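Local structure of putative glucoamylase (Bacteroides uniformis, 4GL3) at residues A137-T142 / S402-Q407; P36-A41 / V86-D91. The protein probably hydrolyses glucosidic bonds, as a glucoamylase-like member of the six-hairpin glycosidase clan. All coordinates share one frame; numbering follows the deposited sequence.

In the fold
From the N terminus, the loop that follows helix 15-27 comes first: in interaction 2 its residues 36-41 meet the C-terminal end of helix 75-90, closing a loop of 44 residues that holds helix 54-69. The chain then forms helix 124-140, whose C-terminal end opens interaction 1. That contact does not close until 259 intervening residues have passed, when residues 402-407, leading into helix 404-412, come back to it. The two closures therefore follow one another in series, without nesting or crossing. The centres of interactions 1 and 2 lie about 21 Å apart, and their nearest atoms about 6 Å, without touching. Interaction 2 ties an early loop to a helix; interaction 1 brings the C-terminal helices against the N-terminal part of this mainly helical fold.

Interaction 1: residues A137-T142 / S402-Q407; sequences AHQYFT and SHPDVQ
Gln-139, toward the C-terminal end of helix 124-140, faces His-403, the N-cap residue of helix 404-412, with their CA atoms 6.6 Å apart. Bent at its second torsion (chi2 -61°), the Gln-139 chain is folded so that its amide lies between Ser-402 and His-138. Gln-139 NE2 donates to Ser-402 OG at 2.9 Å in a nearly straight bond, the hydroxyl lying almost in the amide plane. Ser-402 OG is also hydrogen-bonded to Leu-399 O, so the serine ties the glutamine to helix 395-401.

The other end of the amide is held as well: His-138 ND1 donates to Gln-139 OE1 at 2.9 Å, within both the ring plane and the carbonyl plane. With a bond at each end, the amide's flip state is fixed. Gln-139 OE1 also lies 3.6 Å from His-403 CD2, while the amide and that ring are turned 61° apart. The two histidine rings meet obliquely, His-138 ND1 coming 4.2 Å from His-403 CD2. His-403 ND1 in turn accepts from Asp-405 N at 3.1 Å, capping the new helix.

Around this surface contact, His-138 packs on Arg-152 and Ile-155 of helix 146-161. From that same helix Trp-159 meets the His-403 ring edge-to-face, and Leu-135 of helix 124-140 touches both His-403 and Val-406, packing consistent with the helical barrel of six-hairpin glycosidases.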
loop_
_atom_site.group_PDB
_atom_site.type_symbol
_atom_site.label_atom_id
_atom_site.label_comp_id
_atom_site.label_asym_id
_atom_site.label_seq_id
_atom_site.Cartn_x
_atom_site.Cartn_y
_atom_site.Cartn_z
ATOM N N ALA A 137 -14.003 -1.477 -2.657
ATOM C CA ALA A 137 -14.920 -2.633 -2.822
ATOM C C ALA A 137 -16.387 -2.224 -2.671
ATOM O O ALA A 137 -17.236 -2.663 -3.437
ATOM C CB ALA A 137 -14.552 -3.764 -1.855
ATOM N N HIS A 138 -16.689 -1.355 -1.702
ATOM C CA HIS A 138 -18.043 -0.790 -1.549
ATOM C C HIS A 138 -18.565 -0.147 -2.851
ATOM O O HIS A 138 -19.713 -0.274 -3.190
ATOM C CB HIS A 138 -18.084 0.254 -0.393
ATOM C CG HIS A 138 -19.456 0.757 -0.082
ATOM N ND1 HIS A 138 -20.033 1.811 -0.764
ATOM C CD2 HIS A 138 -20.371 0.358 0.839
ATOM C CE1 HIS A 138 -21.261 2.014 -0.304
ATOM N NE2 HIS A 138 -21.496 1.148 0.670
ATOM N N GLN A 139 -17.693 0.531 -3.566
ATOM C CA GLN A 139 -18.054 1.208 -4.797
ATOM C C GLN A 139 -18.052 0.291 -5.999
ATOM O O GLN A 139 -18.581 0.673 -7.046
ATOM C CB GLN A 139 -17.108 2.401 -5.045
ATOM C CG GLN A 139 -17.181 3.431 -3.922
ATOM C CD GLN A 139 -18.568 4.042 -3.765
ATOM O OE1 GLN A 139 -19.331 3.677 -2.856
ATOM N NE2 GLN A 139 -18.927 4.936 -4.689
ATOM N N TYR A 140 -17.481 -0.909 -5.875
ATOM C CA TYR A 140 -17.440 -1.864 -7.014
ATOM C C TYR A 140 -18.588 -2.875 -6.992
ATOM O O TYR A 140 -19.206 -3.145 -8.021
ATOM C CB TYR A 140 -16.131 -2.660 -6.975
ATOM C CG TYR A 140 -15.992 -3.663 -8.114
ATOM C CD1 TYR A 140 -15.697 -3.240 -9.417
ATOM C CD2 TYR A 140 -16.144 -5.025 -7.892
ATOM C CE1 TYR A 140 -15.551 -4.148 -10.456
ATOM C CE2 TYR A 140 -16.017 -5.937 -8.926
ATOM C CZ TYR A 140 -15.710 -5.486 -10.199
ATOM O OH TYR A 140 -15.604 -6.376 -11.189
ATOM N N PHE A 141 -18.851 -3.467 -5.822
ATOM C CA PHE A 141 -19.908 -4.505 -5.668
ATOM C C PHE A 141 -21.309 -3.924 -5.508
ATOM O O PHE A 141 -21.911 -4.022 -4.432
ATOM C CB PHE A 141 -19.577 -5.440 -4.500
ATOM C CG PHE A 141 -18.350 -6.258 -4.737
ATOM C CD1 PHE A 141 -18.392 -7.351 -5.569
ATOM C CD2 PHE A 141 -17.158 -5.899 -4.185
ATOM C CE1 PHE A 141 -17.256 -8.083 -5.836
ATOM C CE2 PHE A 141 -16.017 -6.635 -4.409
ATOM C CZ PHE A 141 -16.081 -7.749 -5.227
ATOM N N THR A 142 -21.821 -3.368 -6.608
ATOM C CA THR A 142 -23.032 -2.553 -6.620
ATOM C C THR A 142 -24.272 -3.300 -7.092
ATOM O O THR A 142 -25.321 -2.701 -7.204
ATOM C CB THR A 142 -22.837 -1.327 -7.550
ATOM O OG1 THR A 142 -22.518 -1.801 -8.844
ATOM C CG2 THR A 142 -21.688 -0.465 -7.112
ATOM N N SER A 402 -14.562 7.768 -6.195
ATOM C CA SER A 402 -16.001 7.928 -6.323
ATOM C C SER A 402 -16.734 7.908 -4.989
ATOM O O SER A 402 -17.916 8.197 -4.963
ATOM C CB SER A 402 -16.636 6.845 -7.240
ATOM O OG SER A 402 -16.774 5.609 -6.511
ATOM N N HIS A 403 -16.103 7.495 -3.900
ATOM C CA HIS A 403 -16.832 7.374 -2.641
ATOM C C HIS A 403 -17.198 8.768 -2.072
ATOM O O HIS A 403 -16.328 9.600 -1.883
ATOM C CB HIS A 403 -16.010 6.605 -1.616
ATOM C CG HIS A 403 -16.820 6.126 -0.450
ATOM N ND1 HIS A 403 -17.262 6.969 0.553
ATOM C CD2 HIS A 403 -17.278 4.890 -0.133
ATOM C CE1 HIS A 403 -17.953 6.268 1.437
ATOM N NE2 HIS A 403 -17.977 5.005 1.045
ATOM N N PRO A 404 -18.477 9.020 -1.808
ATOM C CA PRO A 404 -18.860 10.362 -1.399
ATOM C C PRO A 404 -18.248 10.869 -0.081
ATOM O O PRO A 404 -18.128 12.078 0.092
ATOM C CB PRO A 404 -20.384 10.274 -1.269
ATOM C CG PRO A 404 -20.662 8.838 -1.008
ATOM C CD PRO A 404 -19.649 8.132 -1.890
ATOM N N ASP A 405 -17.902 9.990 0.844
ATOM C CA ASP A 405 -17.242 10.443 2.065
ATOM C C ASP A 405 -15.765 10.852 1.758
ATOM O O ASP A 405 -15.260 11.838 2.322
ATOM C CB ASP A 405 -17.290 9.388 3.167
ATOM C CG ASP A 405 -18.671 9.195 3.774
ATOM O OD1 ASP A 405 -19.482 10.124 3.787
ATOM O OD2 ASP A 405 -18.923 8.081 4.260
ATOM N N VAL A 406 -15.100 10.120 0.858
ATOM C CA VAL A 406 -13.714 10.430 0.443
ATOM C C VAL A 406 -13.728 11.830 -0.206
ATOM O O VAL A 406 -12.934 12.709 0.148
ATOM C CB VAL A 406 -13.113 9.365 -0.489
ATOM C CG1 VAL A 406 -11.798 9.837 -1.103
ATOM C CG2 VAL A 406 -12.918 8.026 0.231
ATOM N N GLN A 407 -14.673 12.081 -1.099
ATOM C CA GLN A 407 -14.774 13.401 -1.695
ATOM C C GLN A 407 -15.020 14.497 -0.657
ATOM O O GLN A 407 -14.450 15.561 -0.770
ATOM C CB GLN A 407 -15.839 13.459 -2.794
ATOM C CG GLN A 407 -15.512 12.505 -3.940
ATOM C CD GLN A 407 -16.379 12.682 -5.176
ATOM O OE1 GLN A 407 -17.185 13.607 -5.254
ATOM N NE2 GLN A 407 -16.171 11.814 -6.171
#

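Interaction 2: residues P36-A41 / V86-D91; sequences PESGLA and VRFLSD
The ring of Phe-88 carries Ser-38 CB over one face, 3.4 Å from its centroid and only 6° off the ring normal, a CH-pi contact centred on the six carbons. Two further groups reach the ring obliquely: Leu-40 CD1, 3.9 Å from Phe-88 CE2, and the backbone carbonyl Glu-37 O, 4.2 Å from Phe-88 CD1. A first torsion of -167° swings the Phe-88 ring off helix 75-90, away from its own backbone N, toward the loop. The two backbones are closest at Ser-38 and Phe-88, CA to CA 5.8 Å.

Leu-40 spreads its two methyls over two neighbours. While CD1 meets the ring, the side chains crossing at about a right angle, Leu-40 CD2 reaches Leu-89 CD2 at 4.2 Å. Beyond this pair, Leu-40 also touches Ser-57 and Leu-89 touches Ile-54, both on helix 54-69. A loop is thus packed against the end of one helix of what is probably the family's helical barrel.

The hydroxyl of Ser-38 is held by the loop itself and by Gly-107 O. Ser-38 OG accepts from Leu-40 N at 3.3 Å, forming an ST turn. These bonds fix the side chain's rotation and leave its methylene to meet the ring. The chemistry across the interface is mainly carbon against carbon, apart from the looser approach of Glu-37 O, consistent with cohesion by burial and dispersion, while the serine's polar bonds are made within the loop and to Gly-107.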
loop_
_atom_site.group_PDB
_atom_site.type_symbol
_atom_site.label_atom_id
_atom_site.label_comp_id
_atom_site.label_asym_id
_atom_site.label_seq_id
_atom_site.Cartn_x
_atom_site.Cartn_y
_atom_site.Cartn_z
ATOM N N PRO A 36 -7.640 -19.952 4.249
ATOM C CA PRO A 36 -8.943 -20.419 3.767
ATOM C C PRO A 36 -10.139 -20.008 4.638
ATOM O O PRO A 36 -11.245 -19.910 4.134
ATOM C CB PRO A 36 -8.804 -21.968 3.751
ATOM C CG PRO A 36 -7.343 -22.244 3.843
ATOM C CD PRO A 36 -6.736 -21.068 4.585
ATOM N N GLU A 37 -9.929 -19.801 5.931
ATOM C CA GLU A 37 -11.032 -19.555 6.861
ATOM C C GLU A 37 -11.497 -18.126 6.695
ATOM O O GLU A 37 -12.660 -17.842 6.883
ATOM C CB GLU A 37 -10.606 -19.815 8.342
ATOM C CG GLU A 37 -10.067 -21.238 8.639
ATOM C CD GLU A 37 -8.615 -21.542 8.148
ATOM O OE1 GLU A 37 -7.910 -20.657 7.570
ATOM O OE2 GLU A 37 -8.159 -22.690 8.373
ATOM N N SER A 38 -10.590 -17.222 6.326
ATOM C CA SER A 38 -10.889 -15.799 6.364
ATOM C C SER A 38 -10.761 -15.058 5.045
ATOM O O SER A 38 -11.345 -13.988 4.920
ATOM C CB SER A 38 -9.961 -15.116 7.371
ATOM O OG SER A 38 -8.578 -15.287 7.037
ATOM N N GLY A 39 -9.949 -15.579 4.105
ATOM C CA GLY A 39 -9.565 -14.851 2.883
ATOM C C GLY A 39 -8.459 -13.820 3.054
ATOM O O GLY A 39 -8.043 -13.153 2.086
ATOM N N LEU A 40 -7.964 -13.675 4.271
ATOM C CA LEU A 40 -6.911 -12.712 4.547
ATOM C C LEU A 40 -5.549 -13.205 4.042
ATOM O O LEU A 40 -5.318 -14.417 3.840
ATOM C CB LEU A 40 -6.838 -12.374 6.057
ATOM C CG LEU A 40 -8.058 -11.752 6.741
ATOM C CD1 LEU A 40 -7.844 -11.594 8.263
ATOM C CD2 LEU A 40 -8.416 -10.413 6.060
ATOM N N ALA A 41 -4.673 -12.234 3.803
ATOM C CA ALA A 41 -3.344 -12.471 3.256
ATOM C C ALA A 41 -2.342 -12.771 4.355
ATOM O O ALA A 41 -2.364 -12.161 5.443
ATOM C CB ALA A 41 -2.891 -11.239 2.455
ATOM N N VAL A 86 -15.126 -9.773 4.617
ATOM C CA VAL A 86 -15.766 -8.723 5.415
ATOM C C VAL A 86 -16.601 -9.300 6.553
ATOM O O VAL A 86 -16.693 -8.693 7.649
ATOM C CB VAL A 86 -16.560 -7.692 4.546
ATOM C CG1 VAL A 86 -15.639 -7.111 3.510
ATOM C CG2 VAL A 86 -17.797 -8.281 3.895
ATOM N N ARG A 87 -17.144 -10.499 6.359
ATOM C CA ARG A 87 -17.760 -11.179 7.492
ATOM C C ARG A 87 -16.742 -11.499 8.605
ATOM O O ARG A 87 -17.047 -11.344 9.776
ATOM C CB ARG A 87 -18.493 -12.464 7.082
ATOM C CG ARG A 87 -19.896 -12.284 6.581
ATOM C CD ARG A 87 -20.504 -13.590 6.079
ATOM N NE ARG A 87 -21.941 -13.435 5.839
ATOM C CZ ARG A 87 -22.691 -14.216 5.043
ATOM N NH1 ARG A 87 -22.151 -15.225 4.353
ATOM N NH2 ARG A 87 -24.006 -13.971 4.905
ATOM N N PHE A 88 -15.569 -11.996 8.233
ATOM C CA PHE A 88 -14.531 -12.289 9.205
ATOM C C PHE A 88 -14.052 -11.035 9.960
ATOM O O PHE A 88 -13.868 -11.062 11.187
ATOM C CB PHE A 88 -13.352 -12.947 8.511
ATOM C CG PHE A 88 -12.355 -13.570 9.455
ATOM C CD1 PHE A 88 -12.508 -14.894 9.888
ATOM C CD2 PHE A 88 -11.244 -12.864 9.856
ATOM C CE1 PHE A 88 -11.568 -15.463 10.723
ATOM C CE2 PHE A 88 -10.302 -13.439 10.693
ATOM C CZ PHE A 88 -10.461 -14.728 11.117
ATOM N N LEU A 89 -13.825 -9.948 9.238
ATOM C CA LEU A 89 -13.341 -8.735 9.838
ATOM C C LEU A 89 -14.385 -8.083 10.776
ATOM O O LEU A 89 -14.009 -7.386 11.723
ATOM C CB LEU A 89 -12.905 -7.711 8.791
ATOM C CG LEU A 89 -11.713 -8.023 7.918
ATOM C CD1 LEU A 89 -11.644 -7.063 6.744
ATOM C CD2 LEU A 89 -10.445 -7.989 8.779
ATOM N N SER A 90 -15.679 -8.279 10.490
ATOM C CA SER A 90 -16.707 -7.664 11.271
ATOM C C SER A 90 -17.182 -8.572 12.430
ATOM O O SER A 90 -17.961 -8.138 13.245
ATOM C CB SER A 90 -17.935 -7.270 10.376
ATOM O OG SER A 90 -18.466 -8.404 9.713
ATOM N N ASP A 91 -16.780 -9.837 12.457
ATOM C CA ASP A 91 -17.263 -10.778 13.455
ATOM C C ASP A 91 -16.871 -10.267 14.854
ATOM O O ASP A 91 -15.771 -9.799 15.033
ATOM C CB ASP A 91 -16.622 -12.145 13.215
ATOM C CG ASP A 91 -17.285 -13.244 14.008
ATOM O OD1 ASP A 91 -17.335 -13.241 15.248
ATOM O OD2 ASP A 91 -17.772 -14.129 13.362
#